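Local coordinates for NOVP (Streptomyces caeruleus, PDB 2WK1), which transfers a methyl group from S-adenosyl-L-methionine to the 4-hydroxyl of the noviose sugar, the penultimate step of novobiocin biosynthesis, at residues A[111-116]-A[213-218]; A[97-102]-A[125-130]; A[51-56]-A[79-84]. All coordinates share one frame; numbering follows the deposited sequence.

Contact 1 of 3, residues A[111-116]-A[213-218]; sequences VETGVW and LRMDGD. With SAH (S-adenosyl-L-homocysteine), chain B; EDO (1,2-ethanediol), chain F.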
loop_
_atom_site.group_PDB
_atom_site.type_symbol
_atom_site.label_atom_id
_atom_site.label_comp_id
_atom_site.label_asym_id
_atom_site.label_seq_id
_atom_site.Cartn_x
_atom_site.Cartn_y
_atom_site.Cartn_z
ATOM N N VAL A 111 -1.193 -20.178 -10.691
ATOM C CA VAL A 111 -0.209 -20.720 -9.767
ATOM C C VAL A 111 1.100 -19.993 -9.847
ATOM O O VAL A 111 1.508 -19.593 -10.937
ATOM C CB VAL A 111 -0.002 -22.227 -10.012
ATOM C CG1 VAL A 111 0.547 -22.505 -11.392
ATOM C CG2 VAL A 111 0.895 -22.847 -8.922
ATOM N N GLU A 112 1.761 -19.829 -8.709
ATOM C CA GLU A 112 3.156 -19.466 -8.660
ATOM C C GLU A 112 3.932 -20.540 -7.944
ATOM O O GLU A 112 3.536 -20.983 -6.857
ATOM C CB GLU A 112 3.393 -18.145 -7.943
ATOM C CG GLU A 112 4.834 -17.680 -8.214
ATOM C CD GLU A 112 5.213 -16.352 -7.590
ATOM O OE1 GLU A 112 4.785 -16.136 -6.452
ATOM O OE2 GLU A 112 5.951 -15.546 -8.240
ATOM N N THR A 113 4.996 -21.003 -8.584
ATOM C CA THR A 113 5.937 -21.935 -8.006
ATOM C C THR A 113 7.175 -21.183 -7.558
ATOM O O THR A 113 8.020 -20.829 -8.366
ATOM C CB THR A 113 6.275 -23.108 -8.960
ATOM O OG1 THR A 113 6.769 -22.610 -10.201
ATOM C CG2 THR A 113 5.068 -23.947 -9.228
ATOM N N GLY A 114 7.234 -20.851 -6.273
ATOM C CA GLY A 114 8.297 -20.074 -5.664
ATOM C C GLY A 114 7.767 -18.706 -5.352
ATOM O O GLY A 114 7.691 -17.858 -6.235
ATOM N N VAL A 115 7.416 -18.488 -4.086
ATOM C CA VAL A 115 6.595 -17.346 -3.709
ATOM C C VAL A 115 7.237 -16.352 -2.733
ATOM O O VAL A 115 6.732 -15.247 -2.585
ATOM C CB VAL A 115 5.238 -17.817 -3.153
ATOM C CG1 VAL A 115 4.626 -18.878 -4.085
ATOM C CG2 VAL A 115 5.337 -18.292 -1.695
ATOM N N TRP A 116 8.295 -16.758 -2.038
ATOM C CA TRP A 116 8.951 -15.892 -1.040
ATOM C C TRP A 116 7.908 -15.327 -0.071
ATOM O O TRP A 116 7.203 -16.119 0.567
ATOM C CB TRP A 116 9.799 -14.812 -1.733
ATOM C CG TRP A 116 10.718 -14.078 -0.838
ATOM C CD1 TRP A 116 11.620 -14.631 0.021
ATOM C CD2 TRP A 116 10.943 -12.657 -0.794
ATOM N NE1 TRP A 116 12.363 -13.653 0.632
ATOM C CE2 TRP A 116 11.972 -12.430 0.159
ATOM C CE3 TRP A 116 10.351 -11.554 -1.425
ATOM C CZ2 TRP A 116 12.436 -11.155 0.454
ATOM C CZ3 TRP A 116 10.836 -10.290 -1.136
ATOM C CH2 TRP A 116 11.858 -10.100 -0.197
ATOM N N LEU A 213 0.723 -20.034 -15.348
ATOM C CA LEU A 213 1.765 -20.740 -14.605
ATOM C C LEU A 213 2.943 -19.800 -14.479
ATOM O O LEU A 213 3.574 -19.521 -15.467
ATOM C CB LEU A 213 2.166 -21.985 -15.370
ATOM C CG LEU A 213 3.406 -22.764 -14.952
ATOM C CD1 LEU A 213 3.349 -23.104 -13.457
ATOM C CD2 LEU A 213 3.601 -23.998 -15.853
ATOM N N ARG A 214 3.209 -19.292 -13.275
ATOM C CA ARG A 214 4.357 -18.400 -13.030
ATOM C C ARG A 214 5.422 -19.193 -12.291
ATOM O O ARG A 214 5.154 -19.769 -11.253
ATOM C CB ARG A 214 3.972 -17.147 -12.272
ATOM C CG ARG A 214 5.154 -16.184 -12.163
ATOM C CD ARG A 214 4.805 -14.835 -11.514
ATOM N NE ARG A 214 5.758 -13.840 -11.967
ATOM C CZ ARG A 214 7.022 -13.771 -11.551
ATOM N NH1 ARG A 214 7.411 -14.462 -10.492
ATOM N NH2 ARG A 214 7.870 -12.989 -12.173
ATOM N N MET A 215 6.610 -19.246 -12.860
ATOM C CA MET A 215 7.715 -20.038 -12.343
ATOM C C MET A 215 8.784 -19.121 -11.796
ATOM O O MET A 215 9.304 -18.267 -12.533
ATOM C CB MET A 215 8.279 -20.926 -13.449
ATOM C CG MET A 215 7.222 -21.780 -14.153
ATOM S SD MET A 215 7.951 -23.066 -15.144
ATOM C CE MET A 215 8.947 -22.085 -16.200
ATOM N N ASP A 216 9.153 -19.303 -10.535
ATOM C CA ASP A 216 10.162 -18.477 -9.883
ATOM C C ASP A 216 10.876 -19.309 -8.827
ATOM O O ASP A 216 10.926 -18.929 -7.642
ATOM C CB ASP A 216 9.478 -17.267 -9.243
ATOM C CG ASP A 216 10.434 -16.108 -8.936
ATOM O OD1 ASP A 216 11.677 -16.294 -8.945
ATOM O OD2 ASP A 216 9.919 -14.985 -8.681
ATOM N N GLY A 217 11.433 -20.427 -9.256
ATOM C CA GLY A 217 12.086 -21.369 -8.353
ATOM C C GLY A 217 13.599 -21.402 -8.386
ATOM O O GLY A 217 14.195 -22.255 -7.741
ATOM N N ASP A 218 14.221 -20.496 -9.148
ATOM C CA ASP A 218 15.674 -20.217 -9.121
ATOM C C ASP A 218 16.673 -21.276 -9.600
ATOM O O ASP A 218 17.785 -20.908 -9.915
ATOM C CB ASP A 218 16.098 -19.744 -7.721
ATOM C CG ASP A 218 15.729 -18.296 -7.443
ATOM O OD1 ASP A 218 15.823 -17.431 -8.353
ATOM O OD2 ASP A 218 15.334 -18.026 -6.298
HETATM N N SAH B . 8.079 -15.011 -6.630
HETATM C CA SAH B . 8.702 -14.439 -5.388
HETATM C CB SAH B . 10.197 -14.761 -5.355
HETATM C CG SAH B . 10.504 -16.248 -5.244
HETATM S SD SAH B . 12.091 -16.537 -4.452
HETATM C C SAH B . 8.369 -12.980 -5.252
HETATM O O SAH B . 9.082 -12.243 -4.561
HETATM O OXT SAH B . 7.335 -12.558 -5.753
HETATM C "C5'" SAH B . 12.335 -18.293 -4.779
HETATM C "C4'" SAH B . 11.344 -19.183 -3.996
HETATM O "O4'" SAH B . 11.382 -20.513 -4.571
HETATM C "C3'" SAH B . 11.633 -19.312 -2.501
HETATM O "O3'" SAH B . 10.495 -18.945 -1.699
HETATM C "C2'" SAH B . 12.001 -20.804 -2.348
HETATM O "O2'" SAH B . 11.631 -21.395 -1.102
HETATM C "C1'" SAH B . 11.255 -21.467 -3.511
HETATM N N9 SAH B . 11.817 -22.708 -4.050
HETATM C C8 SAH B . 12.846 -22.780 -4.933
HETATM N N7 SAH B . 13.036 -24.059 -5.340
HETATM C C5 SAH B . 12.090 -24.806 -4.719
HETATM C C6 SAH B . 11.700 -26.194 -4.747
HETATM N N6 SAH B . 12.372 -27.058 -5.488
HETATM N N1 SAH B . 10.651 -26.570 -4.007
HETATM C C2 SAH B . 9.935 -25.690 -3.284
HETATM N N3 SAH B . 10.222 -24.387 -3.194
HETATM C C4 SAH B . 11.265 -23.924 -3.914
HETATM C C1 EDO F . 11.652 -20.583 -13.209
HETATM O O1 EDO F . 11.552 -21.483 -12.043
HETATM C C2 EDO F . 12.956 -19.767 -13.323
HETATM O O2 EDO F . 12.729 -18.405 -12.886
#
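Glu112 and Arg214 lie side by side on neighbouring parallel strands, 109-113 and 210-215, at the centre of the Rossmann-like methyltransferase sheet. The strand part is tightly packed. Arg214 N gives its hydrogen to Val111 O, and Arg214 O takes the hydrogen of Thr113 N at 2.9 Å. Asp216 N then bonds Thr113 O. Glu112 and Arg214 share one face of the sheet. Val111, Thr113, Leu213 and Met215 share the other. There Val111 CG1 presses on Leu213 CD1 at 3.5 Å, and helix 220-230 packs on Thr113, Leu213 and Met215.

Both charged side chains have CG anti to the backbone N (chi1 -167° in Glu112, -174° in Arg214) and run side by side on the same face. Arg214 NH1 meets Glu112 OE2 at 2.9 Å, the carboxylate and guanidinium planes standing 73° apart. NH1 also meets Asp216 OD2 at 3.1 Å. That oxygen lies in the guanidinium plane, but NH1 approaches it from above the carboxylate. One nitrogen thus binds two acids whose OE2 and OD2 are 4.0 Å apart, and probably offsets their mutual repulsion. NH2 of Arg214 makes a further salt bridge with Asp243, a predicted magnesium ligand, as is Asp216.

After Gly114 and Gly217 the chains part and the contact is looser. Val115, Trp116 and Asp218 no longer touch across. They line the cofactor pocket instead, and Asp218 is partly exposed. An ethanediol, probably from the crystallisation liquor, accepts a bond from Gly217 N. The amino N of S-adenosylhomocysteine lies between the chains, hydrogen-bonded to Gly114 O (2.9 Å) and Asp216 OD2 (2.8 Å), with Glu112 OE2 2.7 Å from it.

Contact 2 of 3, residues A[97-102]-A[125-130]; sequences CVEDVI and RGILRA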
loop_
_atom_site.group_PDB
_atom_site.type_symbol
_atom_site.label_atom_id
_atom_site.label_comp_id
_atom_site.label_asym_id
_atom_site.label_seq_id
_atom_site.Cartn_x
_atom_site.Cartn_y
_atom_site.Cartn_z
ATOM N N CYS A 97 -1.269 -10.621 -18.002
ATOM C CA CYS A 97 -1.598 -12.008 -18.331
ATOM C C CYS A 97 -2.891 -12.460 -17.666
ATOM O O CYS A 97 -3.720 -13.100 -18.310
ATOM C CB CYS A 97 -0.433 -12.939 -17.951
ATOM S SG CYS A 97 1.043 -12.773 -18.951
ATOM N N VAL A 98 -3.038 -12.161 -16.379
ATOM C CA VAL A 98 -4.241 -12.598 -15.678
ATOM C C VAL A 98 -5.469 -11.864 -16.231
ATOM O O VAL A 98 -6.510 -12.493 -16.459
ATOM C CB VAL A 98 -4.135 -12.420 -14.150
ATOM C CG1 VAL A 98 -5.452 -12.799 -13.462
ATOM C CG2 VAL A 98 -2.986 -13.272 -13.590
ATOM N N GLU A 99 -5.361 -10.557 -16.465
ATOM C CA GLU A 99 -6.517 -9.861 -17.069
ATOM C C GLU A 99 -6.846 -10.406 -18.453
ATOM O O GLU A 99 -8.021 -10.436 -18.830
ATOM C CB GLU A 99 -6.349 -8.346 -17.060
ATOM C CG GLU A 99 -6.393 -7.802 -15.634
ATOM C CD GLU A 99 -6.398 -6.309 -15.526
ATOM O OE1 GLU A 99 -5.780 -5.631 -16.368
ATOM O OE2 GLU A 99 -7.036 -5.813 -14.589
ATOM N N ASP A 100 -5.838 -10.809 -19.224
ATOM C CA ASP A 100 -6.105 -11.344 -20.571
ATOM C C ASP A 100 -6.825 -12.691 -20.488
ATOM O O ASP A 100 -7.775 -12.951 -21.240
ATOM C CB ASP A 100 -4.816 -11.489 -21.389
ATOM C CG ASP A 100 -5.100 -11.810 -22.841
ATOM O OD1 ASP A 100 -5.735 -10.960 -23.508
ATOM O OD2 ASP A 100 -4.692 -12.886 -23.306
ATOM N N VAL A 101 -6.418 -13.567 -19.564
ATOM C CA VAL A 101 -7.106 -14.857 -19.426
ATOM C C VAL A 101 -8.543 -14.671 -18.931
ATOM O O VAL A 101 -9.459 -15.391 -19.357
ATOM C CB VAL A 101 -6.325 -15.933 -18.612
ATOM C CG1 VAL A 101 -4.973 -16.204 -19.234
ATOM C CG2 VAL A 101 -6.210 -15.620 -17.162
ATOM N N ILE A 102 -8.757 -13.687 -18.066
ATOM C CA ILE A 102 -10.115 -13.378 -17.603
ATOM C C ILE A 102 -10.917 -12.821 -18.770
ATOM O O ILE A 102 -12.036 -13.254 -19.001
ATOM C CB ILE A 102 -10.126 -12.345 -16.455
ATOM C CG1 ILE A 102 -9.491 -12.949 -15.200
ATOM C CG2 ILE A 102 -11.584 -11.851 -16.200
ATOM C CD1 ILE A 102 -9.171 -11.931 -14.109
ATOM N N ARG A 125 -4.454 -12.991 -6.504
ATOM C CA ARG A 125 -5.731 -13.035 -5.824
ATOM C C ARG A 125 -6.452 -11.697 -5.888
ATOM O O ARG A 125 -7.669 -11.655 -6.040
ATOM C CB ARG A 125 -5.557 -13.474 -4.365
ATOM C CG ARG A 125 -6.843 -13.523 -3.553
ATOM C CD ARG A 125 -7.806 -14.560 -4.042
ATOM N NE ARG A 125 -9.158 -14.482 -3.470
ATOM C CZ ARG A 125 -10.183 -13.864 -4.040
ATOM N NH1 ARG A 125 -10.023 -13.193 -5.150
ATOM N NH2 ARG A 125 -11.395 -13.970 -3.522
ATOM N N GLY A 126 -5.705 -10.605 -5.780
ATOM C CA GLY A 126 -6.299 -9.276 -5.902
ATOM C C GLY A 126 -6.907 -8.994 -7.256
ATOM O O GLY A 126 -7.933 -8.342 -7.328
ATOM N N ILE A 127 -6.288 -9.477 -8.328
ATOM C CA ILE A 127 -6.837 -9.273 -9.663
ATOM C C ILE A 127 -8.171 -10.015 -9.759
ATOM O O ILE A 127 -9.148 -9.486 -10.285
ATOM C CB ILE A 127 -5.859 -9.734 -10.743
ATOM C CG1 ILE A 127 -4.553 -8.931 -10.719
ATOM C CG2 ILE A 127 -6.526 -9.621 -12.107
ATOM C CD1 ILE A 127 -3.389 -9.666 -11.395
ATOM N N LEU A 128 -8.219 -11.241 -9.239
ATOM C CA LEU A 128 -9.481 -11.975 -9.231
ATOM C C LEU A 128 -10.548 -11.173 -8.463
ATOM O O LEU A 128 -11.689 -11.051 -8.900
ATOM C CB LEU A 128 -9.335 -13.363 -8.629
ATOM C CG LEU A 128 -8.413 -14.331 -9.383
ATOM C CD1 LEU A 128 -8.369 -15.680 -8.669
ATOM C CD2 LEU A 128 -8.801 -14.525 -10.857
ATOM N N ARG A 129 -10.186 -10.636 -7.312
ATOM C CA ARG A 129 -11.121 -9.856 -6.497
ATOM C C ARG A 129 -11.612 -8.616 -7.235
ATOM O O ARG A 129 -12.815 -8.300 -7.212
ATOM C CB ARG A 129 -10.458 -9.485 -5.167
ATOM C CG ARG A 129 -11.335 -8.715 -4.182
ATOM C CD ARG A 129 -11.946 -9.606 -3.170
ATOM N NE ARG A 129 -12.703 -8.854 -2.177
ATOM C CZ ARG A 129 -13.937 -8.383 -2.352
ATOM N NH1 ARG A 129 -14.572 -8.534 -3.501
ATOM N NH2 ARG A 129 -14.533 -7.721 -1.360
ATOM N N ALA A 130 -10.689 -7.930 -7.918
ATOM C CA ALA A 130 -11.022 -6.702 -8.625
ATOM C C ALA A 130 -12.051 -6.953 -9.700
ATOM O O ALA A 130 -12.849 -6.058 -10.006
ATOM C CB ALA A 130 -9.772 -6.095 -9.256
#
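Glu99 meets Ile127 through its CG methylene, while its flat carboxylate reaches past the contact to His131, with which OE2 is hydrogen-bonded. Of the other flat groups, the guanidinium of Arg125 has the backbone C of Leu128 at its edge, in its plane. Its NH2 makes a salt bridge with Asp188. No flat group stacks between the segments. The contact itself is aliphatic packing of two helices, 87-103 and 119-130, in the alpha/beta methyltransferase fold. Strand 109-113 lies between them in the chain, so the pair belongs to a helix-strand-helix stretch. Their segments cross at -40°, with axes 10.3 Å apart at closest approach.

Ile127 is the hub. Its CG2, anti to the backbone N, extends toward the other helix and touches three side chains. Val98 CG1 is nearest, at 3.6 Å. Glu99 CG comes to 4.0 Å, with the two side chains crossing at about a right angle. Ile102 CD1, one turn on from Val98, is also 4.0 Å from Ile127 CG2. The other branch of Ile127 is used too, since its CD1 lies 4.0 Å from Val98 CB. Ile127 therefore straddles Val98, with a methyl from each branch against it.

No hydrogen bond joins the segments. The buried Val98 continues inward onto Val212 of strand 210-215, so this helix rests on the central sheet. Leu39 of helix 35-47 packs on Ile127 and Glu99 and adds a third helix to the group. Arg129 takes no part across the helices and packs on Leu37 of the second subunit. At the end of 97-102, Ile102 reaches over with its CG1 anti to its carbonyl carbon (chi1 -67°), and its CD1 meets Leu128 CD2 at 4.2 Å.

Contact 3 of 3, residues A[51-56]-A[79-84]; sequences YEDPAH and PANAHT. With SAH (S-adenosyl-L-homocysteine), chain B.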
loop_
_atom_site.group_PDB
_atom_site.type_symbol
_atom_site.label_atom_id
_atom_site.label_comp_id
_atom_site.label_asym_id
_atom_site.label_seq_id
_atom_site.Cartn_x
_atom_site.Cartn_y
_atom_site.Cartn_z
ATOM N N TYR A 51 6.019 3.421 -0.502
ATOM C CA TYR A 51 6.642 3.822 0.752
ATOM C C TYR A 51 8.162 3.768 0.717
ATOM O O TYR A 51 8.807 3.828 1.755
ATOM C CB TYR A 51 6.059 3.047 1.958
ATOM C CG TYR A 51 6.188 1.530 1.960
ATOM C CD1 TYR A 51 5.270 0.728 1.298
ATOM C CD2 TYR A 51 7.216 0.911 2.654
ATOM C CE1 TYR A 51 5.382 -0.649 1.317
ATOM C CE2 TYR A 51 7.331 -0.467 2.686
ATOM C CZ TYR A 51 6.426 -1.242 2.014
ATOM O OH TYR A 51 6.574 -2.610 2.097
ATOM N N GLU A 52 8.732 3.654 -0.491
ATOM C CA GLU A 52 10.177 3.735 -0.710
ATOM C C GLU A 52 10.927 2.732 0.145
ATOM O O GLU A 52 11.927 3.050 0.795
ATOM C CB GLU A 52 10.680 5.168 -0.472
ATOM C CG GLU A 52 9.958 6.163 -1.346
ATOM C CD GLU A 52 10.336 7.597 -1.116
ATOM O OE1 GLU A 52 11.416 7.885 -0.569
ATOM O OE2 GLU A 52 9.550 8.439 -1.528
ATOM N N ASP A 53 10.454 1.490 0.144
ATOM C CA ASP A 53 11.085 0.472 0.958
ATOM C C ASP A 53 12.522 0.232 0.497
ATOM O O ASP A 53 12.755 -0.079 -0.679
ATOM C CB ASP A 53 10.287 -0.838 0.862
ATOM C CG ASP A 53 10.711 -1.864 1.898
ATOM O OD1 ASP A 53 10.918 -1.480 3.078
ATOM O OD2 ASP A 53 10.871 -3.050 1.542
ATOM N N PRO A 54 13.498 0.372 1.408
ATOM C CA PRO A 54 14.874 0.135 0.993
ATOM C C PRO A 54 15.175 -1.317 0.694
ATOM O O PRO A 54 14.403 -2.205 1.063
ATOM C CB PRO A 54 15.689 0.606 2.204
ATOM C CG PRO A 54 14.792 0.532 3.315
ATOM C CD PRO A 54 13.398 0.728 2.832
ATOM N N ALA A 55 16.310 -1.555 0.045
ATOM C CA ALA A 55 16.807 -2.912 -0.138
ATOM C C ALA A 55 17.196 -3.553 1.212
ATOM O O ALA A 55 17.599 -2.868 2.178
ATOM C CB ALA A 55 17.985 -2.939 -1.114
ATOM N N HIS A 56 17.063 -4.875 1.278
ATOM C CA HIS A 56 17.341 -5.690 2.460
ATOM C C HIS A 56 18.799 -5.479 2.884
ATOM O O HIS A 56 19.679 -5.347 2.024
ATOM C CB HIS A 56 17.123 -7.175 2.087
ATOM C CG HIS A 56 16.843 -8.077 3.244
ATOM N ND1 HIS A 56 17.798 -8.425 4.181
ATOM C CD2 HIS A 56 15.716 -8.743 3.587
ATOM C CE1 HIS A 56 17.257 -9.242 5.067
ATOM N NE2 HIS A 56 15.995 -9.453 4.727
ATOM N N PRO A 79 13.653 -6.348 -1.552
ATOM C CA PRO A 79 13.152 -5.346 -0.599
ATOM C C PRO A 79 13.319 -5.788 0.863
ATOM O O PRO A 79 13.131 -6.953 1.198
ATOM C CB PRO A 79 11.674 -5.194 -0.991
ATOM C CG PRO A 79 11.659 -5.618 -2.431
ATOM C CD PRO A 79 12.618 -6.752 -2.514
ATOM N N ALA A 80 13.638 -4.841 1.736
ATOM C CA ALA A 80 13.742 -5.103 3.154
ATOM C C ALA A 80 12.467 -5.626 3.787
ATOM O O ALA A 80 12.496 -6.529 4.623
ATOM C CB ALA A 80 14.194 -3.822 3.872
ATOM N N ASN A 81 11.334 -5.078 3.355
ATOM C CA ASN A 81 10.047 -5.401 3.961
ATOM C C ASN A 81 8.947 -5.719 2.958
ATOM O O ASN A 81 7.968 -6.357 3.324
ATOM C CB ASN A 81 9.578 -4.250 4.851
ATOM C CG ASN A 81 10.588 -3.898 5.888
ATOM O OD1 ASN A 81 10.738 -4.617 6.868
ATOM N ND2 ASN A 81 11.309 -2.812 5.669
ATOM N N ALA A 82 9.060 -5.253 1.713
ATOM C CA ALA A 82 7.979 -5.406 0.757
ATOM C C ALA A 82 7.768 -6.876 0.405
ATOM O O ALA A 82 8.616 -7.738 0.611
ATOM C CB ALA A 82 8.244 -4.575 -0.487
ATOM N N HIS A 83 6.611 -7.147 -0.173
ATOM C CA HIS A 83 6.093 -8.499 -0.245
ATOM C C HIS A 83 6.510 -9.295 -1.480
ATOM O O HIS A 83 6.295 -10.494 -1.516
ATOM C CB HIS A 83 4.565 -8.486 -0.116
ATOM C CG HIS A 83 4.102 -7.940 1.191
ATOM N ND1 HIS A 83 3.296 -6.823 1.314
ATOM C CD2 HIS A 83 4.385 -8.345 2.448
ATOM C CE1 HIS A 83 3.100 -6.580 2.599
ATOM N NE2 HIS A 83 3.733 -7.498 3.305
ATOM N N THR A 84 7.125 -8.617 -2.459
ATOM C CA THR A 84 7.680 -9.298 -3.618
ATOM C C THR A 84 9.005 -8.667 -3.994
ATOM O O THR A 84 9.212 -7.469 -3.774
ATOM C CB THR A 84 6.734 -9.238 -4.840
ATOM O OG1 THR A 84 7.265 -9.972 -5.936
ATOM C CG2 THR A 84 6.464 -7.813 -5.287
HETATM N N SAH B . 8.079 -15.011 -6.630
HETATM C CA SAH B . 8.702 -14.439 -5.388
HETATM C CB SAH B . 10.197 -14.761 -5.355
HETATM C CG SAH B . 10.504 -16.248 -5.244
HETATM S SD SAH B . 12.091 -16.537 -4.452
HETATM C C SAH B . 8.369 -12.980 -5.252
HETATM O O SAH B . 9.082 -12.243 -4.561
HETATM O OXT SAH B . 7.335 -12.558 -5.753
HETATM C "C5'" SAH B . 12.335 -18.293 -4.779
HETATM C "C4'" SAH B . 11.344 -19.183 -3.996
HETATM O "O4'" SAH B . 11.382 -20.513 -4.571
HETATM C "C3'" SAH B . 11.633 -19.312 -2.501
HETATM O "O3'" SAH B . 10.495 -18.945 -1.699
HETATM C "C2'" SAH B . 12.001 -20.804 -2.348
HETATM O "O2'" SAH B . 11.631 -21.395 -1.102
HETATM C "C1'" SAH B . 11.255 -21.467 -3.511
HETATM N N9 SAH B . 11.817 -22.708 -4.050
HETATM C C8 SAH B . 12.846 -22.780 -4.933
HETATM N N7 SAH B . 13.036 -24.059 -5.340
HETATM C C5 SAH B . 12.090 -24.806 -4.719
HETATM C C6 SAH B . 11.700 -26.194 -4.747
HETATM N N6 SAH B . 12.372 -27.058 -5.488
HETATM N N1 SAH B . 10.651 -26.570 -4.007
HETATM C C2 SAH B . 9.935 -25.690 -3.284
HETATM N N3 SAH B . 10.222 -24.387 -3.194
HETATM C C4 SAH B . 11.265 -23.924 -3.914
#
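The loop that carries Thr84 into the S-adenosylmethionine pocket is joined to the loop after helix 35-47 where Asp53 meets Asn81 and Ala82. Neither segment is a regular helix or strand, so a side chain does much of the joining. Asp53 CG stands anti to the backbone N (chi1 -168°), which directs the carboxylate at the backbone of Asn81 and Ala82. OD2 takes two backbone hydrogens. Asn81 N comes at 2.8 Å to the syn lone pair. Ala82 N comes at 2.9 Å from 50° above the carboxylate plane. OD1 uses its own syn lone pair for Asn81 ND2, 2.9 Å away and in the plane of the amide, with a nearly straight N-H...O angle of 169°. Asn81 is therefore bound through both its backbone and its side chain.

A single backbone bridge pairs Ala55 with Pro79, and Ala80 N gives its hydrogen to Pro54 O at 2.8 Å. Ala80 CB also sits close to Pro54 O, at 3.2 Å. On the other side of Asp53 in the chain, Tyr51 lays its OH alongside Ala82, 3.4 Å from Ala82 CA. The Tyr51 ring stacks on Tyr51 of the second subunit, so the dimer interface adjoins this contact. Arg117 binds the carbonyl oxygens of Pro79, Ala80 and Ala82.

At the end of the segment, Thr84 OG1 donates to OXT of S-adenosylhomocysteine at 2.6 Å and also bonds Ile86 N, capping the turn into the next helix. Three N-H groups around one carboxylate would be expected to stabilise its negative charge. The same bonds hold the backbone of Asn81 and Ala82, just before Thr84, consistent with a second-shell role in placing this cofactor-binding threonine.

In the fold
Contacts 1 and 3 meet at the cofactor and against each other. Their centres are about 19 Å apart, yet Trp116 CH2 lies 3.7 Å from Pro79 O, and the same ring packs on Thr84. The amino group of S-adenosylhomocysteine is held by contact 1 and its carboxylate oxygen OXT by Thr84 of contact 3. Contact 2 lies away from the ligand, the Ile127 side chain about 12 Å from it. Its centre is about 17 Å from that of contact 1 and about 24 Å from that of contact 3. Helix 87-103, strand 109-113 and helix 119-130 follow in sequence, tying contacts 1 and 2 together. Contacts 2 and 3 both touch the second subunit.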